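Side-chain contacts in argininosuccinate lyase (Chelativorans sp., PDB 6RXA), which acts as an EDDS lyase, a carbon-nitrogen lyase of the aspartase/fumarase superfamily, and probably also splits argininosuccinate into fumarate and L-arginine: residues A[49-54]-A[63-68]; A[201-206]-A[230-235]; A[22-27]-A[338-343]. The protein carries 2 engineered substitutions. One frame throughout, in Å; residues are numbered along the deposited sequence.

Interaction 1. Residues A[49-54]-A[63-68]; sequences AHVVML and EESATI
Val51 spreads its two methyls over Ser65 and Ile68, residues one helical turn apart on the facing helix. Its CG1 meets the hydroxyl oxygen OG of Ser65 at 3.5 Å, while its CG2 lies 3.9 Å from CG2 of Ile68, the two branched side chains crossing obliquely. With CG1 set anti to the backbone N (chi1 164°), CG2 falls beside that nitrogen, and the fork opens toward both partners. A beta-branched residue suits the place because its two methyls leave CB directly, so that one short side chain meets two residues of the facing helix without a long, flexible stem. Ser65 is small enough to let the backbones come close, with its CA 6.4 Å from the CA of Val51. The polar partner of Ser65 OG is OG1 of Thr55, a residue near the end of helix 35-56, which also bonds to the backbone oxygen of Val51. The contact thus joins helix 35-56 to helix 62-79 just across their short connection. Leu218 of helix 212-218 packs on Ala49 and Val52, and Ile493 of helix 451-500 lies against Ser65 and Ala66.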
loop_
_atom_site.group_PDB
_atom_site.type_symbol
_atom_site.label_atom_id
_atom_site.label_comp_id
_atom_site.label_asym_id
_atom_site.label_seq_id
_atom_site.Cartn_x
_atom_site.Cartn_y
_atom_site.Cartn_z
ATOM N N ALA A 49 36.017 14.023 -3.988
ATOM C CA ALA A 49 35.559 15.411 -3.994
ATOM C C ALA A 49 35.724 16.058 -2.626
ATOM O O ALA A 49 36.131 17.227 -2.526
ATOM C CB ALA A 49 34.100 15.487 -4.442
ATOM N N HIS A 50 35.389 15.330 -1.561
ATOM C CA HIS A 50 35.539 15.877 -0.219
ATOM C C HIS A 50 36.997 16.201 0.064
ATOM O O HIS A 50 37.320 17.286 0.567
ATOM C CB HIS A 50 34.988 14.876 0.793
ATOM C CG HIS A 50 35.031 15.370 2.198
ATOM N ND1 HIS A 50 34.171 16.341 2.669
ATOM C CD2 HIS A 50 35.830 15.032 3.234
ATOM C CE1 HIS A 50 34.446 16.578 3.941
ATOM N NE2 HIS A 50 35.451 15.804 4.305
ATOM N N VAL A 51 37.900 15.282 -0.285
ATOM C CA VAL A 51 39.329 15.481 -0.052
ATOM C C VAL A 51 39.871 16.655 -0.862
ATOM O O VAL A 51 40.655 17.461 -0.351
ATOM C CB VAL A 51 40.085 14.168 -0.329
ATOM C CG1 VAL A 51 41.567 14.418 -0.471
ATOM C CG2 VAL A 51 39.807 13.157 0.777
ATOM N N VAL A 52 39.477 16.766 -2.133
ATOM C CA VAL A 52 39.882 17.913 -2.948
ATOM C C VAL A 52 39.415 19.218 -2.308
ATOM O O VAL A 52 40.186 20.178 -2.183
ATOM C CB VAL A 52 39.366 17.757 -4.390
ATOM C CG1 VAL A 52 39.554 19.046 -5.169
ATOM C CG2 VAL A 52 40.074 16.604 -5.077
ATOM N N MET A 53 38.161 19.261 -1.868
ATOM C CA MET A 53 37.653 20.457 -1.200
ATOM C C MET A 53 38.439 20.760 0.068
ATOM O O MET A 53 38.773 21.919 0.330
ATOM C CB MET A 53 36.159 20.297 -0.906
ATOM C CG MET A 53 35.524 21.484 -0.182
ATOM S SD MET A 53 35.684 21.365 1.612
ATOM C CE MET A 53 34.704 19.906 1.954
ATOM N N LEU A 54 38.735 19.741 0.880
ATOM C CA LEU A 54 39.506 19.993 2.091
ATOM C C LEU A 54 40.868 20.567 1.749
ATOM O O LEU A 54 41.427 21.357 2.521
ATOM C CB LEU A 54 39.712 18.717 2.892
ATOM C CG LEU A 54 38.509 18.043 3.525
ATOM C CD1 LEU A 54 38.947 16.801 4.274
ATOM C CD2 LEU A 54 37.799 18.995 4.468
ATOM N N GLU A 63 50.305 17.333 0.181
ATOM C CA GLU A 63 50.970 16.056 0.420
ATOM C C GLU A 63 50.030 15.044 1.067
ATOM O O GLU A 63 49.993 13.877 0.659
ATOM C CB GLU A 63 52.219 16.270 1.279
ATOM C CG GLU A 63 53.312 17.086 0.589
ATOM C CD GLU A 63 53.302 18.571 0.952
ATOM O OE1 GLU A 63 54.405 19.153 1.060
ATOM O OE2 GLU A 63 52.206 19.163 1.122
ATOM N N GLU A 64 49.271 15.464 2.085
ATOM C CA GLU A 64 48.293 14.575 2.705
ATOM C C GLU A 64 47.226 14.178 1.699
ATOM O O GLU A 64 46.840 13.003 1.608
ATOM C CB GLU A 64 47.628 15.277 3.889
ATOM C CG GLU A 64 48.546 15.470 5.091
ATOM C CD GLU A 64 47.921 16.329 6.175
ATOM O OE1 GLU A 64 47.195 17.291 5.839
ATOM O OE2 GLU A 64 48.170 16.049 7.365
ATOM N N SER A 65 46.751 15.150 0.924
ATOM C CA SER A 65 45.723 14.897 -0.075
ATOM C C SER A 65 46.199 13.877 -1.096
ATOM O O SER A 65 45.491 12.909 -1.395
ATOM C CB SER A 65 45.362 16.226 -0.741
ATOM O OG SER A 65 44.354 16.071 -1.713
ATOM N N ALA A 66 47.419 14.048 -1.609
ATOM C CA ALA A 66 47.933 13.112 -2.599
ATOM C C ALA A 66 48.027 11.705 -2.029
ATOM O O ALA A 66 47.705 10.729 -2.716
ATOM C CB ALA A 66 49.311 13.565 -3.085
ATOM N N THR A 67 48.499 11.579 -0.785
ATOM C CA THR A 67 48.611 10.265 -0.163
ATOM C C THR A 67 47.247 9.596 -0.060
ATOM O O THR A 67 47.087 8.421 -0.414
ATOM C CB THR A 67 49.251 10.397 1.216
ATOM O OG1 THR A 67 50.544 11.005 1.090
ATOM C CG2 THR A 67 49.381 9.027 1.846
ATOM N N ILE A 68 46.244 10.345 0.407
ATOM C CA ILE A 68 44.886 9.826 0.515
ATOM C C ILE A 68 44.344 9.436 -0.857
ATOM O O ILE A 68 43.836 8.327 -1.048
ATOM C CB ILE A 68 43.981 10.860 1.210
ATOM C CG1 ILE A 68 44.403 11.032 2.673
ATOM C CG2 ILE A 68 42.521 10.426 1.131
ATOM C CD1 ILE A 68 43.804 12.245 3.362
#

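Interaction 2. Residues A[201-206]-A[230-235]; sequences AATAGT and EGVAGW
Beside the substrate pocket, the loop between helices 168-193 and 212-218 is backed by the last turn of helix 228-233, where Val232 points toward Ala201, Ala202 and Thr203. Methyl CG1 of Val232 rests 3.6 Å from the backbone O of Ala201. The other methyl touches Thr203 at both CB and OG1, and the backbone O of Ala202 is 3.7 Å from CG2 of Val232. A chi1 of -60° puts CG2 between the backbone N and the carbonyl carbon of Val232, where it faces Thr203, while CG1, beside the N, faces Ala201 O. The side chains of Thr203 and Val232 cross at about a right angle. These are van der Waals contacts, and a compact, branched valine suits a wall made largely of backbone. The Ala202 methyl points away, to the side where Gln164 of the second subunit and Met283 of the third subunit pack, which a small residue suits. The oxygen of Ala202 accepts a hydrogen bond from ND2 of Asn113, which binds succinate and fumarate, so the loop is linked directly to a ligand-binding side chain. Asn113, at the start of helix 112-147, also packs on Val232, and Val156 in strand 153-158 of the second subunit presses on Thr203.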
loop_
_atom_site.group_PDB
_atom_site.type_symbol
_atom_site.label_atom_id
_atom_site.label_comp_id
_atom_site.label_asym_id
_atom_site.label_seq_id
_atom_site.Cartn_x
_atom_site.Cartn_y
_atom_site.Cartn_z
ATOM N N ALA A 201 27.329 16.943 7.636
ATOM C CA ALA A 201 28.043 16.057 8.561
ATOM C C ALA A 201 27.021 15.160 9.263
ATOM O O ALA A 201 26.220 14.509 8.580
ATOM C CB ALA A 201 28.985 16.850 9.455
ATOM N N ALA A 202 27.016 15.093 10.601
ATOM C CA ALA A 202 26.120 14.178 11.294
ATOM C C ALA A 202 24.663 14.584 11.148
ATOM O O ALA A 202 23.781 13.717 11.117
ATOM C CB ALA A 202 26.483 14.132 12.777
ATOM N N THR A 203 24.401 15.891 11.062
ATOM C CA THR A 203 23.064 16.473 11.085
ATOM C C THR A 203 23.103 17.954 11.469
ATOM O O THR A 203 22.080 18.633 11.379
ATOM C CB THR A 203 22.150 15.758 12.089
ATOM O OG1 THR A 203 20.833 16.333 12.034
ATOM C CG2 THR A 203 22.708 15.882 13.517
ATOM N N ALA A 204 24.251 18.466 11.925
ATOM C CA ALA A 204 24.339 19.829 12.445
ATOM C C ALA A 204 25.486 20.623 11.830
ATOM O O ALA A 204 25.880 21.657 12.372
ATOM C CB ALA A 204 24.464 19.827 13.976
ATOM N N GLY A 205 26.036 20.178 10.705
ATOM C CA GLY A 205 27.197 20.852 10.178
ATOM C C GLY A 205 28.438 20.571 11.007
ATOM O O GLY A 205 28.558 19.535 11.668
ATOM N N THR A 206 29.373 21.509 10.965
ATOM C CA THR A 206 30.694 21.289 11.528
ATOM C C THR A 206 31.368 22.628 11.747
ATOM O O THR A 206 31.063 23.610 11.067
ATOM C CB THR A 206 31.544 20.410 10.595
ATOM O OG1 THR A 206 32.863 20.264 11.134
ATOM C CG2 THR A 206 31.660 21.022 9.216
ATOM N N GLU A 230 17.837 18.807 7.243
ATOM C CA GLU A 230 17.229 18.372 5.990
ATOM C C GLU A 230 18.226 17.573 5.157
ATOM O O GLU A 230 17.832 16.626 4.469
ATOM C CB GLU A 230 16.692 19.586 5.229
ATOM C CG GLU A 230 15.996 19.281 3.907
ATOM C CD GLU A 230 14.692 18.516 4.043
ATOM O OE1 GLU A 230 14.346 18.028 5.149
ATOM O OE2 GLU A 230 13.995 18.401 3.016
ATOM N N GLY A 231 19.510 17.918 5.243
ATOM C CA GLY A 231 20.519 17.201 4.479
ATOM C C GLY A 231 20.615 15.725 4.831
ATOM O O GLY A 231 20.885 14.893 3.965
ATOM N N VAL A 232 20.419 15.381 6.110
ATOM C CA VAL A 232 20.500 13.975 6.520
ATOM C C VAL A 232 19.149 13.308 6.754
ATOM O O VAL A 232 19.012 12.088 6.564
ATOM C CB VAL A 232 21.427 13.764 7.744
ATOM C CG1 VAL A 232 22.851 14.230 7.413
ATOM C CG2 VAL A 232 20.873 14.446 9.002
ATOM N N ALA A 233 18.153 14.078 7.205
ATOM C CA ALA A 233 16.819 13.557 7.469
ATOM C C ALA A 233 15.939 13.533 6.229
ATOM O O ALA A 233 14.992 12.728 6.167
ATOM C CB ALA A 233 16.133 14.402 8.551
ATOM N N GLY A 234 16.241 14.372 5.247
ATOM C CA GLY A 234 15.395 14.480 4.067
ATOM C C GLY A 234 15.401 13.205 3.240
ATOM O O GLY A 234 16.459 12.671 2.888
ATOM N N TRP A 235 14.205 12.735 2.893
ATOM C CA TRP A 235 14.021 11.481 2.174
ATOM C C TRP A 235 12.846 11.587 1.212
ATOM O O TRP A 235 12.481 10.583 0.583
ATOM C CB TRP A 235 13.748 10.366 3.181
ATOM C CG TRP A 235 14.177 8.977 2.777
ATOM C CD1 TRP A 235 13.377 7.923 2.493
ATOM C CD2 TRP A 235 15.520 8.494 2.699
ATOM N NE1 TRP A 235 14.138 6.803 2.221
ATOM C CE2 TRP A 235 15.459 7.133 2.340
ATOM C CE3 TRP A 235 16.767 9.090 2.878
ATOM C CZ2 TRP A 235 16.600 6.361 2.141
ATOM C CZ3 TRP A 235 17.902 8.319 2.701
ATOM C CH2 TRP A 235 17.810 6.970 2.329
#

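Interaction 3. Residues A[22-27]-A[338-343]; sequences FQELYD and ATHAMT. With FMT (formic acid), chain D.
A short, nearly straight hydrogen bond between imidazole and carboxylate links the two helices: His340 ND1 donates to Glu24 OE1 at 2.7 Å with an N-H...O angle of 167°. The oxygen lies in the ring plane and accepts the N-H through its syn lone pair, although the carboxylate itself is turned steeply against the ring. Glu24 spans the distance because its chain is extended beyond CG (chi2 179°). With the carboxylate cut back to an alanine, ND1 of His340 would probably lose this acceptor and the imidazole would be freer to turn. Beside this polar link, Leu25 forks over the partner helix, CD1 meeting CB of Ala341 at 3.6 Å and CD2 resting 3.8 Å from the backbone N of Ala338; Ala341 is small enough to admit the leucine, whereas Ala338 offers its backbone. Segments 22-27 and 338-343 run nearly antiparallel (159°), their axes 8.2 Å apart at closest approach. Helix 20-31 thereby lies along helix 329-348, whose Thr339 and Met342 pack on helices 236-262 and 112-147 of the central bundle characteristic of this superfamily. Tyr26, which binds fumarate, donates through OH to O2 of a formate at 3.0 Å. Arg112 of the third subunit holds the same formate, and Arg294 makes a cation-pi contact with the Tyr26 ring.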
loop_
_atom_site.group_PDB
_atom_site.type_symbol
_atom_site.label_atom_id
_atom_site.label_comp_id
_atom_site.label_asym_id
_atom_site.label_seq_id
_atom_site.Cartn_x
_atom_site.Cartn_y
_atom_site.Cartn_z
ATOM N N PHE A 22 12.611 -8.184 -24.794
ATOM C CA PHE A 22 11.837 -9.219 -24.121
ATOM C C PHE A 22 12.739 -10.012 -23.195
ATOM O O PHE A 22 12.390 -10.267 -22.042
ATOM C CB PHE A 22 11.200 -10.086 -25.211
ATOM C CG PHE A 22 10.277 -11.174 -24.717
ATOM C CD1 PHE A 22 9.615 -11.096 -23.501
ATOM C CD2 PHE A 22 10.074 -12.299 -25.508
ATOM C CE1 PHE A 22 8.762 -12.134 -23.096
ATOM C CE2 PHE A 22 9.232 -13.331 -25.101
ATOM C CZ PHE A 22 8.577 -13.239 -23.890
ATOM N N GLN A 23 13.930 -10.363 -23.669
ATOM C CA GLN A 23 14.874 -11.081 -22.828
ATOM C C GLN A 23 15.242 -10.281 -21.581
ATOM O O GLN A 23 15.494 -10.874 -20.529
ATOM C CB GLN A 23 16.101 -11.449 -23.658
ATOM C CG GLN A 23 17.152 -12.263 -22.900
ATOM C CD GLN A 23 16.658 -13.650 -22.532
ATOM O OE1 GLN A 23 16.100 -14.367 -23.363
ATOM N NE2 GLN A 23 16.832 -14.020 -21.268
ATOM N N GLU A 24 15.260 -8.945 -21.662
ATOM C CA GLU A 24 15.597 -8.137 -20.491
ATOM C C GLU A 24 14.686 -8.449 -19.306
ATOM O O GLU A 24 15.121 -8.409 -18.148
ATOM C CB GLU A 24 15.537 -6.643 -20.824
ATOM C CG GLU A 24 16.534 -6.164 -21.876
ATOM C CD GLU A 24 16.407 -4.671 -22.176
ATOM O OE1 GLU A 24 16.191 -3.902 -21.216
ATOM O OE2 GLU A 24 16.527 -4.280 -23.374
ATOM N N LEU A 25 13.413 -8.746 -19.566
ATOM C CA LEU A 25 12.480 -9.063 -18.494
ATOM C C LEU A 25 12.861 -10.328 -17.736
ATOM O O LEU A 25 12.457 -10.487 -16.578
ATOM C CB LEU A 25 11.062 -9.210 -19.056
ATOM C CG LEU A 25 10.378 -7.907 -19.458
ATOM C CD1 LEU A 25 9.189 -8.193 -20.368
ATOM C CD2 LEU A 25 9.953 -7.082 -18.240
ATOM N N TYR A 26 13.600 -11.229 -18.366
ATOM C CA TYR A 26 14.021 -12.459 -17.717
ATOM C C TYR A 26 15.351 -12.313 -17.002
ATOM O O TYR A 26 15.683 -13.159 -16.161
ATOM C CB TYR A 26 14.140 -13.573 -18.759
ATOM C CG TYR A 26 12.813 -14.010 -19.320
ATOM C CD1 TYR A 26 12.214 -13.310 -20.348
ATOM C CD2 TYR A 26 12.153 -15.116 -18.806
ATOM C CE1 TYR A 26 10.986 -13.685 -20.850
ATOM C CE2 TYR A 26 10.928 -15.513 -19.311
ATOM C CZ TYR A 26 10.353 -14.792 -20.333
ATOM O OH TYR A 26 9.133 -15.167 -20.845
ATOM N N ASP A 27 16.114 -11.272 -17.322
ATOM C CA ASP A 27 17.495 -11.168 -16.868
ATOM C C ASP A 27 17.690 -10.230 -15.681
ATOM O O ASP A 27 18.674 -10.392 -14.945
ATOM C CB ASP A 27 18.397 -10.666 -18.011
ATOM C CG ASP A 27 18.567 -11.678 -19.151
ATOM O OD1 ASP A 27 18.173 -12.845 -18.995
ATOM O OD2 ASP A 27 19.094 -11.281 -20.207
ATOM N N ALA A 338 10.772 -3.352 -18.356
ATOM C CA ALA A 338 9.403 -3.250 -18.839
ATOM C C ALA A 338 9.264 -2.134 -19.858
ATOM O O ALA A 338 8.538 -2.284 -20.853
ATOM C CB ALA A 338 8.462 -3.007 -17.666
ATOM N N THR A 339 9.929 -0.999 -19.627
ATOM C CA THR A 339 9.839 0.109 -20.577
ATOM C C THR A 339 10.442 -0.267 -21.919
ATOM O O THR A 339 9.873 0.035 -22.971
ATOM C CB THR A 339 10.522 1.352 -20.002
ATOM O OG1 THR A 339 9.899 1.713 -18.762
ATOM C CG2 THR A 339 10.405 2.517 -20.956
ATOM N N HIS A 340 11.613 -0.911 -21.904
ATOM C CA HIS A 340 12.224 -1.386 -23.136
ATOM C C HIS A 340 11.346 -2.417 -23.828
ATOM O O HIS A 340 11.141 -2.360 -25.045
ATOM C CB HIS A 340 13.591 -1.984 -22.821
ATOM C CG HIS A 340 14.635 -0.967 -22.500
ATOM N ND1 HIS A 340 15.833 -1.301 -21.902
ATOM C CD2 HIS A 340 14.682 0.369 -22.714
ATOM C CE1 HIS A 340 16.572 -0.213 -21.762
ATOM N NE2 HIS A 340 15.895 0.814 -22.247
ATOM N N ALA A 341 10.787 -3.359 -23.064
ATOM C CA ALA A 341 9.924 -4.372 -23.665
ATOM C C ALA A 341 8.727 -3.728 -24.356
ATOM O O ALA A 341 8.379 -4.086 -25.486
ATOM C CB ALA A 341 9.462 -5.366 -22.595
ATOM N N MET A 342 8.074 -2.773 -23.685
ATOM C CA MET A 342 6.887 -2.150 -24.273
ATOM C C MET A 342 7.250 -1.242 -25.446
ATOM O O MET A 342 6.455 -1.099 -26.384
ATOM C CB MET A 342 6.089 -1.424 -23.192
ATOM C CG MET A 342 5.401 -2.369 -22.214
ATOM S SD MET A 342 4.268 -3.535 -23.030
ATOM C CE MET A 342 3.129 -2.377 -23.800
ATOM N N THR A 343 8.456 -0.664 -25.433
ATOM C CA THR A 343 8.954 0.072 -26.595
ATOM C C THR A 343 9.003 -0.843 -27.810
ATOM O O THR A 343 8.508 -0.493 -28.889
ATOM C CB THR A 343 10.349 0.635 -26.286
ATOM O OG1 THR A 343 10.272 1.546 -25.176
ATOM C CG2 THR A 343 10.962 1.370 -27.494
HETATM C C FMT D . 8.558 -18.505 -21.867
HETATM O O1 FMT D . 8.201 -19.654 -22.142
HETATM O O2 FMT D . 8.864 -18.169 -20.720
#

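How the interactions relate
Near the N terminus, helix 20-31 supplies the first half of interaction 3, whose partner on helix 329-348 comes only after 310 intervening residues. Within that long span the other two contacts open and close in series. Interaction 1 joins the successive helices 35-56 and 62-79 across eight residues; interaction 2 then brings the loop at 201-206 back to the end of helix 228-233 across 23 residues. None cross. Interactions 1 and 2 are on the same side of the chain's centre, their centres about 23 Å apart, whereas interaction 3 is nearer the middle, its centre about 43 Å from that of interaction 1 and about 38 Å from that of interaction 2, tying the N-terminal helix to the helical bundle.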